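Local coordinates for protein endonuclease 2 (Arabidopsis thaliana, PDB 4CXP) that cleaves RNA and single-stranded DNA, and double-stranded DNA less readily, with the help of three bound divalent metal ions, giving 5'-phosphorylated products, at residues H155-N160 / Y237-I242; Q127-S132 / D219-G224; E27-S32 / A114-S119. All coordinates share one frame; numbering follows the deposited sequence. Where two conformers were deposited one is given.

Contact 1. Residues H155-N160 / Y237-I242; sequences HIWDSN and YSRLPI. With ZN (zinc ion), chain F.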
loop_
_atom_site.group_PDB
_atom_site.type_symbol
_atom_site.label_atom_id
_atom_site.label_comp_id
_atom_site.label_asym_id
_atom_site.label_seq_id
_atom_site.Cartn_x
_atom_site.Cartn_y
_atom_site.Cartn_z
ATOM N N HIS A 155 10.850 -1.027 8.185
ATOM C CA HIS A 155 9.926 -1.587 9.142
ATOM C C HIS A 155 9.168 -0.502 9.905
ATOM O O HIS A 155 7.997 -0.674 10.251
ATOM C CB HIS A 155 10.683 -2.517 10.106
ATOM C CG HIS A 155 9.781 -3.360 10.957
ATOM N ND1 HIS A 155 9.319 -2.983 12.200
ATOM C CD2 HIS A 155 9.244 -4.575 10.720
ATOM C CE1 HIS A 155 8.564 -3.944 12.704
ATOM N NE2 HIS A 155 8.500 -4.921 11.824
ATOM N N ILE A 156 9.832 0.604 10.181
ATOM C CA ILE A 156 9.167 1.724 10.843
ATOM C C ILE A 156 7.975 2.182 10.010
ATOM O O ILE A 156 6.910 2.471 10.562
ATOM C CB ILE A 156 10.192 2.838 11.146
ATOM C CG1 ILE A 156 11.069 2.391 12.333
ATOM C CG2 ILE A 156 9.510 4.164 11.422
ATOM C CD1 ILE A 156 12.305 3.226 12.534
ATOM N N TRP A 157 8.151 2.282 8.689
ATOM C CA TRP A 157 7.076 2.669 7.800
ATOM C C TRP A 157 6.057 1.566 7.573
ATOM O O TRP A 157 4.855 1.845 7.484
ATOM C CB TRP A 157 7.677 3.229 6.506
ATOM C CG TRP A 157 8.155 4.626 6.712
ATOM C CD1 TRP A 157 9.314 5.037 7.328
ATOM C CD2 TRP A 157 7.400 5.818 6.450
ATOM N NE1 TRP A 157 9.326 6.407 7.417
ATOM C CE2 TRP A 157 8.170 6.905 6.879
ATOM C CE3 TRP A 157 6.155 6.064 5.867
ATOM C CZ2 TRP A 157 7.731 8.219 6.756
ATOM C CZ3 TRP A 157 5.734 7.363 5.730
ATOM C CH2 TRP A 157 6.517 8.425 6.176
ATOM N N ASP A 158 6.481 0.309 7.503
ATOM C CA ASP A 158 5.506 -0.765 7.344
ATOM C C ASP A 158 4.611 -0.894 8.580
ATOM O O ASP A 158 3.414 -1.170 8.430
ATOM C CB ASP A 158 6.187 -2.136 7.159
ATOM C CG ASP A 158 6.552 -2.482 5.729
ATOM O OD1 ASP A 158 6.098 -1.830 4.761
ATOM O OD2 ASP A 158 7.290 -3.492 5.570
ATOM N N SER A 159 5.220 -0.765 9.762
ATOM C CA SER A 159 4.605 -1.213 10.994
ATOM C C SER A 159 4.725 -0.278 12.184
ATOM O O SER A 159 3.742 -0.055 12.887
ATOM C CB SER A 159 5.190 -2.581 11.389
ATOM O OG SER A 159 4.838 -3.565 10.444
ATOM N N ASN A 160 5.919 0.210 12.524
ATOM C CA ASN A 160 6.063 0.830 13.848
ATOM C C ASN A 160 5.254 2.094 14.025
ATOM O O ASN A 160 4.654 2.283 15.088
ATOM C CB ASN A 160 7.512 1.129 14.230
ATOM C CG ASN A 160 8.359 -0.109 14.318
ATOM O OD1 ASN A 160 8.417 -0.796 15.360
ATOM N ND2 ASN A 160 9.032 -0.398 13.268
ATOM N N TYR A 237 5.243 12.240 15.278
ATOM C CA TYR A 237 4.154 13.186 15.079
ATOM C C TYR A 237 4.244 13.880 13.737
ATOM O O TYR A 237 3.230 14.201 13.137
ATOM C CB TYR A 237 4.095 14.210 16.212
ATOM C CG TYR A 237 3.615 13.638 17.516
ATOM C CD1 TYR A 237 2.351 13.136 17.634
ATOM C CD2 TYR A 237 4.431 13.652 18.632
ATOM C CE1 TYR A 237 1.914 12.627 18.842
ATOM C CE2 TYR A 237 4.006 13.156 19.838
ATOM C CZ TYR A 237 2.748 12.627 19.936
ATOM O OH TYR A 237 2.291 12.131 21.136
ATOM N N SER A 238 5.448 14.117 13.249
ATOM C CA SER A 238 5.582 14.804 11.984
ATOM C C SER A 238 5.287 13.905 10.787
ATOM O O SER A 238 4.833 14.406 9.775
ATOM C CB SER A 238 6.936 15.465 11.849
ATOM O OG SER A 238 7.980 14.554 11.891
ATOM N N ARG A 239 5.534 12.599 10.898
ATOM C CA ARG A 239 5.294 11.674 9.794
ATOM C C ARG A 239 3.927 11.020 9.845
ATOM O O ARG A 239 3.486 10.485 8.832
ATOM C CB ARG A 239 6.401 10.611 9.704
ATOM C CG ARG A 239 7.637 11.066 8.966
ATOM C CD ARG A 239 8.321 12.297 9.533
ATOM N NE ARG A 239 9.540 12.550 8.786
ATOM C CZ ARG A 239 10.385 13.519 9.046
ATOM N NH1 ARG A 239 10.105 14.391 9.999
ATOM N NH2 ARG A 239 11.485 13.607 8.334
ATOM N N LEU A 240 3.235 11.069 10.967
ATOM C CA LEU A 240 1.956 10.422 11.031
ATOM C C LEU A 240 0.958 10.961 9.994
ATOM O O LEU A 240 0.258 10.154 9.386
ATOM C CB LEU A 240 1.427 10.451 12.453
ATOM C CG LEU A 240 0.167 9.622 12.718
ATOM C CD1 LEU A 240 0.302 8.138 12.428
ATOM C CD2 LEU A 240 -0.226 9.839 14.170
ATOM N N PRO A 241 0.901 12.287 9.730
ATOM C CA PRO A 241 -0.058 12.729 8.721
ATOM C C PRO A 241 0.172 12.143 7.344
ATOM O O PRO A 241 -0.786 11.898 6.620
ATOM C CB PRO A 241 0.075 14.257 8.732
ATOM C CG PRO A 241 0.570 14.574 10.097
ATOM C CD PRO A 241 1.493 13.431 10.437
ATOM N N ILE A 242 1.418 11.899 6.975
ATOM C CA ILE A 242 1.676 11.330 5.650
ATOM C C ILE A 242 1.318 9.843 5.652
ATOM O O ILE A 242 0.827 9.355 4.644
ATOM C CB ILE A 242 3.091 11.665 5.085
ATOM C CG1 ILE A 242 3.347 11.015 3.729
ATOM C CG2 ILE A 242 4.182 11.156 5.970
ATOM C CD1 ILE A 242 2.359 11.374 2.656
HETATM ZN ZN ZN F . 7.363 -3.490 3.405
HETATM O O HOH W 1 8.554 -5.166 3.036
#
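Trp157 on helix 153-169 and Arg239 on helix 233-262 are the nearest CA pair of 155-160 and 237-242, 9.4 Å apart, a wide gap that a large side chain has to span. The indole does so with the far rim of its six-membered ring, laid across the gap by its first torsion (chi1 -78°). Trp157 CZ2 lies 3.6 Å from Arg239 CG, so the arginine contributes the methylene part of its chain. Bent at chi2 (58°), that chain carries the guanidinium away from the indole: Arg239 NH1 bonds in plane to Ser238 OG at 2.8 Å, and Arg239 NE to Trp220 O. At the ring edge, in plane, Ile242 CG2 meets Trp157 CH2 at 3.6 Å in one of the isoleucine's two conformers. Trp157 NE1 bonds to Tyr235 OH. Were the indole cut back to an alanine, Arg239 CG and Ile242 CG2 would probably face a gap and Tyr235 OH would lose its N-H partner. Asp158 binds zinc through OD2 at 2.2 Å and OD1 at 2.5 Å. On one helical turn, then, Trp157 faces the neighbouring helix while Asp158 faces the zinc it shares with His130 and His154, part of the metal centre of an S1/P1-type nuclease.

Contact 2. Residues Q127-S132 / D219-G224; sequences QPLHVS and DWAYKG. With ZN (zinc ion), chain F.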
loop_
_atom_site.group_PDB
_atom_site.type_symbol
_atom_site.label_atom_id
_atom_site.label_comp_id
_atom_site.label_asym_id
_atom_site.label_seq_id
_atom_site.Cartn_x
_atom_site.Cartn_y
_atom_site.Cartn_z
ATOM N N GLN A 127 2.980 2.608 0.183
ATOM C CA GLN A 127 3.965 2.712 1.259
ATOM C C GLN A 127 5.185 3.408 0.639
ATOM O O GLN A 127 5.768 2.883 -0.302
ATOM C CB GLN A 127 4.294 1.301 1.779
ATOM C CG GLN A 127 4.744 1.188 3.231
ATOM C CD GLN A 127 6.162 1.659 3.496
ATOM O OE1 GLN A 127 6.502 2.811 3.221
ATOM N NE2 GLN A 127 6.987 0.789 4.056
ATOM N N PRO A 128 5.557 4.624 1.099
ATOM C CA PRO A 128 6.655 5.329 0.429
ATOM C C PRO A 128 7.912 4.499 0.225
ATOM O O PRO A 128 8.552 4.581 -0.833
ATOM C CB PRO A 128 6.885 6.535 1.338
ATOM C CG PRO A 128 5.512 6.799 1.911
ATOM C CD PRO A 128 4.961 5.423 2.173
ATOM N N LEU A 129 8.303 3.722 1.231
ATOM C CA LEU A 129 9.527 2.935 1.122
ATOM C C LEU A 129 9.385 1.645 0.333
ATOM O O LEU A 129 10.347 0.931 0.185
ATOM C CB LEU A 129 10.178 2.720 2.477
ATOM C CG LEU A 129 10.752 3.985 3.114
ATOM C CD1 LEU A 129 11.322 3.681 4.479
ATOM C CD2 LEU A 129 11.816 4.624 2.257
ATOM N N HIS A 130 8.204 1.390 -0.232
ATOM C CA HIS A 130 8.047 0.386 -1.284
ATOM C C HIS A 130 8.332 0.941 -2.680
ATOM O O HIS A 130 8.293 0.179 -3.627
ATOM C CB HIS A 130 6.666 -0.270 -1.231
ATOM C CG HIS A 130 6.582 -1.354 -0.209
ATOM N ND1 HIS A 130 6.279 -2.650 -0.525
ATOM C CD2 HIS A 130 6.832 -1.350 1.123
ATOM C CE1 HIS A 130 6.349 -3.395 0.560
ATOM N NE2 HIS A 130 6.682 -2.632 1.582
ATOM N N VAL A 131 8.623 2.238 -2.794
ATOM C CA VAL A 131 9.026 2.852 -4.070
ATOM C C VAL A 131 10.217 3.728 -3.696
ATOM O O VAL A 131 10.096 4.953 -3.461
ATOM C CB VAL A 131 7.914 3.682 -4.743
ATOM C CG1 VAL A 131 8.387 4.186 -6.099
ATOM C CG2 VAL A 131 6.636 2.866 -4.859
ATOM N N SER A 132 11.368 3.073 -3.513
ATOM C CA SER A 132 12.521 3.752 -2.962
ATOM C C SER A 132 13.796 3.053 -3.367
ATOM O O SER A 132 13.822 2.290 -4.358
ATOM C CB SER A 132 12.343 3.943 -1.457
ATOM O OG SER A 132 12.508 2.753 -0.749
ATOM N N ASP A 219 11.114 13.168 0.908
ATOM C CA ASP A 219 10.792 14.334 1.736
ATOM C C ASP A 219 10.406 13.998 3.158
ATOM O O ASP A 219 10.488 14.856 4.030
ATOM C CB ASP A 219 9.660 15.139 1.100
ATOM C CG ASP A 219 10.006 15.706 -0.261
ATOM O OD1 ASP A 219 11.174 16.097 -0.475
ATOM O OD2 ASP A 219 9.106 15.780 -1.104
ATOM N N TRP A 220 9.933 12.772 3.387
ATOM C CA TRP A 220 9.413 12.371 4.676
ATOM C C TRP A 220 10.112 11.161 5.276
ATOM O O TRP A 220 10.410 11.147 6.478
ATOM C CB TRP A 220 7.912 12.087 4.591
ATOM C CG TRP A 220 7.052 13.270 4.345
ATOM C CD1 TRP A 220 6.292 13.537 3.243
ATOM C CD2 TRP A 220 6.775 14.318 5.276
ATOM N NE1 TRP A 220 5.578 14.691 3.424
ATOM C CE2 TRP A 220 5.858 15.197 4.666
ATOM C CE3 TRP A 220 7.207 14.586 6.578
ATOM C CZ2 TRP A 220 5.383 16.342 5.304
ATOM C CZ3 TRP A 220 6.720 15.731 7.218
ATOM C CH2 TRP A 220 5.819 16.584 6.585
ATOM N N ALA A 221 10.329 10.105 4.512
ATOM C CA ALA A 221 10.831 8.870 5.117
ATOM C C ALA A 221 12.325 8.937 5.388
ATOM O O ALA A 221 12.775 8.795 6.519
ATOM C CB ALA A 221 10.460 7.651 4.271
ATOM N N TYR A 222 13.101 9.122 4.326
ATOM C CA TYR A 222 14.540 9.208 4.445
ATOM C C TYR A 222 14.997 10.519 5.078
ATOM O O TYR A 222 16.087 10.588 5.654
ATOM C CB TYR A 222 15.177 9.127 3.070
ATOM C CG TYR A 222 15.129 7.798 2.342
ATOM C CD1 TYR A 222 15.557 6.627 2.935
ATOM C CD2 TYR A 222 14.753 7.746 1.012
ATOM C CE1 TYR A 222 15.594 5.439 2.234
ATOM C CE2 TYR A 222 14.786 6.566 0.298
ATOM C CZ TYR A 222 15.206 5.409 0.916
ATOM O OH TYR A 222 15.273 4.250 0.167
ATOM N N LYS A 223 14.214 11.577 4.940
ATOM C CA LYS A 223 14.603 12.919 5.326
ATOM C C LYS A 223 14.964 12.981 6.789
ATOM O O LYS A 223 14.156 12.632 7.638
ATOM C CB LYS A 223 13.457 13.883 5.053
ATOM C CG LYS A 223 13.711 15.318 5.467
ATOM C CD LYS A 223 14.908 15.935 4.802
ATOM C CE LYS A 223 14.665 16.153 3.332
ATOM N NZ LYS A 223 15.703 17.051 2.749
ATOM N N GLY A 224 16.169 13.455 7.080
ATOM C CA GLY A 224 16.623 13.635 8.449
ATOM C C GLY A 224 17.162 12.389 9.113
ATOM O O GLY A 224 17.652 12.489 10.219
HETATM ZN ZN ZN F . 7.363 -3.490 3.405
HETATM O O HOH W 1 8.554 -5.166 3.036
#
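Leu129 lies over one face of the Tyr222 ring, the two side chains meeting at a slant. Leu129 CD2 is 3.9 Å from the centroid of the Tyr222 ring and 19° off the ring normal, a CH-pi contact shifted toward the rim so that the nearest ring atom is CZ. The leucine chain is placed there with CG anti to the carbonyl carbon (chi1 -68°), and its branched end serves two partners at once: CD2 lies on the tyrosine and, with CG, also against Ala221 CB, each 3.9 Å from it. A residue as small as alanine suits this position because its CB already meets Leu129, with Trp157 packed against it as well.

Ser132 meets the phenolic end of the same ring. Its OG stands 3.3 Å from Tyr222 OH, and its own hydroxyl donates to Leu129 O at 3.0 Å, from above the carbonyl plane. The clear partners of Tyr222 OH are Asp136 OD1 and the backbone N of Tyr133, which probably fix the hydroxyl's position. Within 127-132, Gln127 OE1 accepts from Leu129 N at 2.8 Å, the donor again above the carbonyl plane, and so braces the short 3-10 turn from which Leu129 projects. That turn also carries His130, whose NE2 binds zinc at 2.1 Å; its ND1 is held by His58 O, a second-shell bond that helps orient the ring toward the metal.

The chemistry therefore divides in two. Apolar carbon surfaces join the turn to Ala221 and Tyr222, near where helix 206-221 finishes, whereas hydrogen bonds steady the turn itself and the tyrosine hydroxyl, consistent with a well-defined place for His130 in the metal site.

Contact 3. Residues E27-S32 / A114-S119; sequences ELLPES and ALLFVS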
loop_
_atom_site.group_PDB
_atom_site.type_symbol
_atom_site.label_atom_id
_atom_site.label_comp_id
_atom_site.label_asym_id
_atom_site.label_seq_id
_atom_site.Cartn_x
_atom_site.Cartn_y
_atom_site.Cartn_z
ATOM N N GLU A 27 -18.390 -12.713 -4.144
ATOM C CA GLU A 27 -18.325 -13.957 -4.913
ATOM C C GLU A 27 -16.907 -14.525 -4.999
ATOM O O GLU A 27 -16.723 -15.735 -4.993
ATOM C CB GLU A 27 -18.885 -13.737 -6.314
ATOM C CG GLU A 27 -20.391 -13.481 -6.300
ATOM C CD GLU A 27 -20.955 -12.920 -7.590
ATOM O OE1 GLU A 27 -20.185 -12.496 -8.470
ATOM O OE2 GLU A 27 -22.197 -12.879 -7.725
ATOM N N LEU A 28 -15.907 -13.659 -5.101
ATOM C CA LEU A 28 -14.521 -14.086 -5.270
ATOM C C LEU A 28 -13.829 -14.473 -3.968
ATOM O O LEU A 28 -12.866 -15.238 -3.983
ATOM C CB LEU A 28 -13.722 -13.010 -5.998
ATOM C CG LEU A 28 -14.000 -12.918 -7.495
ATOM C CD1 LEU A 28 -13.416 -11.641 -8.075
ATOM C CD2 LEU A 28 -13.443 -14.140 -8.206
ATOM N N LEU A 29 -14.278 -13.948 -2.838
ATOM C CA LEU A 29 -13.646 -14.301 -1.582
ATOM C C LEU A 29 -13.994 -15.735 -1.180
ATOM O O LEU A 29 -15.115 -16.175 -1.365
ATOM C CB LEU A 29 -14.080 -13.370 -0.462
ATOM C CG LEU A 29 -13.549 -11.940 -0.480
ATOM C CD1 LEU A 29 -14.267 -11.079 0.553
ATOM C CD2 LEU A 29 -12.054 -11.924 -0.225
ATOM N N PRO A 30 -13.042 -16.449 -0.574
ATOM C CA PRO A 30 -13.406 -17.772 -0.058
ATOM C C PRO A 30 -14.307 -17.675 1.148
ATOM O O PRO A 30 -14.311 -16.667 1.843
ATOM C CB PRO A 30 -12.078 -18.379 0.341
ATOM C CG PRO A 30 -11.234 -17.221 0.671
ATOM C CD PRO A 30 -11.658 -16.090 -0.244
ATOM N N GLU A 31 -15.048 -18.748 1.396
ATOM C CA GLU A 31 -16.000 -18.803 2.507
ATOM C C GLU A 31 -15.333 -18.445 3.827
ATOM O O GLU A 31 -15.930 -17.751 4.650
ATOM C CB GLU A 31 -16.634 -20.198 2.609
ATOM N N SER A 32 -14.084 -18.879 4.004
ATOM C CA SER A 32 -13.348 -18.668 5.252
ATOM C C SER A 32 -13.148 -17.187 5.597
ATOM O O SER A 32 -12.935 -16.848 6.762
ATOM C CB SER A 32 -11.982 -19.370 5.184
ATOM O OG SER A 32 -11.228 -18.910 4.082
ATOM N N ALA A 114 -6.163 -13.031 -8.094
ATOM C CA ALA A 114 -5.999 -11.710 -8.691
ATOM C C ALA A 114 -6.570 -10.625 -7.772
ATOM O O ALA A 114 -5.957 -9.569 -7.618
ATOM C CB ALA A 114 -6.650 -11.633 -10.058
ATOM N N LEU A 115 -7.729 -10.881 -7.169
ATOM C CA LEU A 115 -8.325 -9.924 -6.235
ATOM C C LEU A 115 -7.406 -9.690 -5.041
ATOM O O LEU A 115 -7.200 -8.548 -4.617
ATOM C CB LEU A 115 -9.700 -10.432 -5.777
ATOM C CG LEU A 115 -10.364 -9.573 -4.705
ATOM C CD1 LEU A 115 -10.628 -8.135 -5.177
ATOM C CD2 LEU A 115 -11.641 -10.252 -4.233
ATOM N N LEU A 116 -6.876 -10.765 -4.473
ATOM C CA LEU A 116 -6.039 -10.645 -3.293
ATOM C C LEU A 116 -4.715 -9.965 -3.607
ATOM O O LEU A 116 -4.203 -9.191 -2.793
ATOM C CB LEU A 116 -5.834 -12.018 -2.643
ATOM C CG LEU A 116 -7.114 -12.720 -2.177
ATOM C CD1 LEU A 116 -6.759 -14.025 -1.505
ATOM C CD2 LEU A 116 -7.951 -11.842 -1.242
ATOM N N PHE A 117 -4.162 -10.241 -4.777
ATOM C CA PHE A 117 -2.950 -9.565 -5.208
ATOM C C PHE A 117 -3.209 -8.077 -5.460
ATOM O O PHE A 117 -2.461 -7.240 -4.986
ATOM C CB PHE A 117 -2.384 -10.206 -6.483
ATOM C CG PHE A 117 -1.554 -11.449 -6.271
ATOM C CD1 PHE A 117 -0.486 -11.461 -5.384
ATOM C CD2 PHE A 117 -1.799 -12.598 -7.026
ATOM C CE1 PHE A 117 0.320 -12.575 -5.254
ATOM C CE2 PHE A 117 -0.997 -13.715 -6.895
ATOM C CZ PHE A 117 0.061 -13.709 -6.014
ATOM N N VAL A 118 -4.257 -7.728 -6.201
ATOM C CA VAL A 118 -4.429 -6.333 -6.483
ATOM C C VAL A 118 -4.731 -5.549 -5.187
ATOM O O VAL A 118 -4.279 -4.412 -5.042
ATOM C CB VAL A 118 -5.430 -6.145 -7.629
ATOM C CG1 VAL A 118 -6.853 -6.188 -7.125
ATOM C CG2 VAL A 118 -5.130 -4.867 -8.366
ATOM N N SER A 119 -5.451 -6.156 -4.248
ATOM C CA SER A 119 -5.771 -5.495 -3.003
ATOM C C SER A 119 -4.504 -5.219 -2.200
ATOM O O SER A 119 -4.300 -4.121 -1.691
ATOM C CB SER A 119 -6.765 -6.338 -2.211
ATOM O OG SER A 119 -8.002 -6.425 -2.918
#
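Leu115 of helix 111-124 presses against the end of helix 19-28. Leu115 CD2 lies 3.9 Å from Leu28 CB, the close part of the contact; the approaches of Leu29 CD2, 4.4 Å to Leu115 CD2 and 4.2 Å to Leu116 CD2, are slacker. Leu115 CG is anti to its own backbone nitrogen (chi1 175°), a setting that carries the branch across to both leucines. Leu29 is the first residue to leave helical geometry; its side chain is buried, whereas Leu28, on the last helical turn, is only partly so. Branched, flexible leucines fit here because they can fill an irregular seam where a helix ends.

The solvent side begins beyond Leu29. Pro30 bears on an attached glycan and Leu40, and the chain then turns outward to the exposed Glu31 and Ser32, polar residues suited to water. Elsewhere around the leucines, Leu258 of helix 233-262 packs on Leu115, and Leu40 and Trp43 on Leu116.

The three leucine pairs are wholly apolar and rely on shape and the exclusion of water, while a polar tie between the same two helices comes from the hydrogen bond of Thr112 OG1 with Leu28 O.

In the fold
Contact 3 comes first along the chain, both its segments preceding those of the other two; contacts 1 and 2 then interleave, in the order 127-132, 155-160, 219-224, 237-242. The centres of contacts 1 and 2 are 10 Å apart, and they touch through Asp158 OD1 to Gln127 NE2 (2.9 Å), with one zinc ion shared by His130 and Asp158. Contact 3 lies about 28 and 29 Å from them, centre to centre, across the middle of the molecule. Helix 111-124 carries the chain from contact 3 toward the metal centre: after Leu115 and Leu116 come the zinc ligands His120 and Asp124. Helix 233-262 holds a segment of contact 1 and, through Leu258, packs on contact 3, consistent with one compact, largely helical fold.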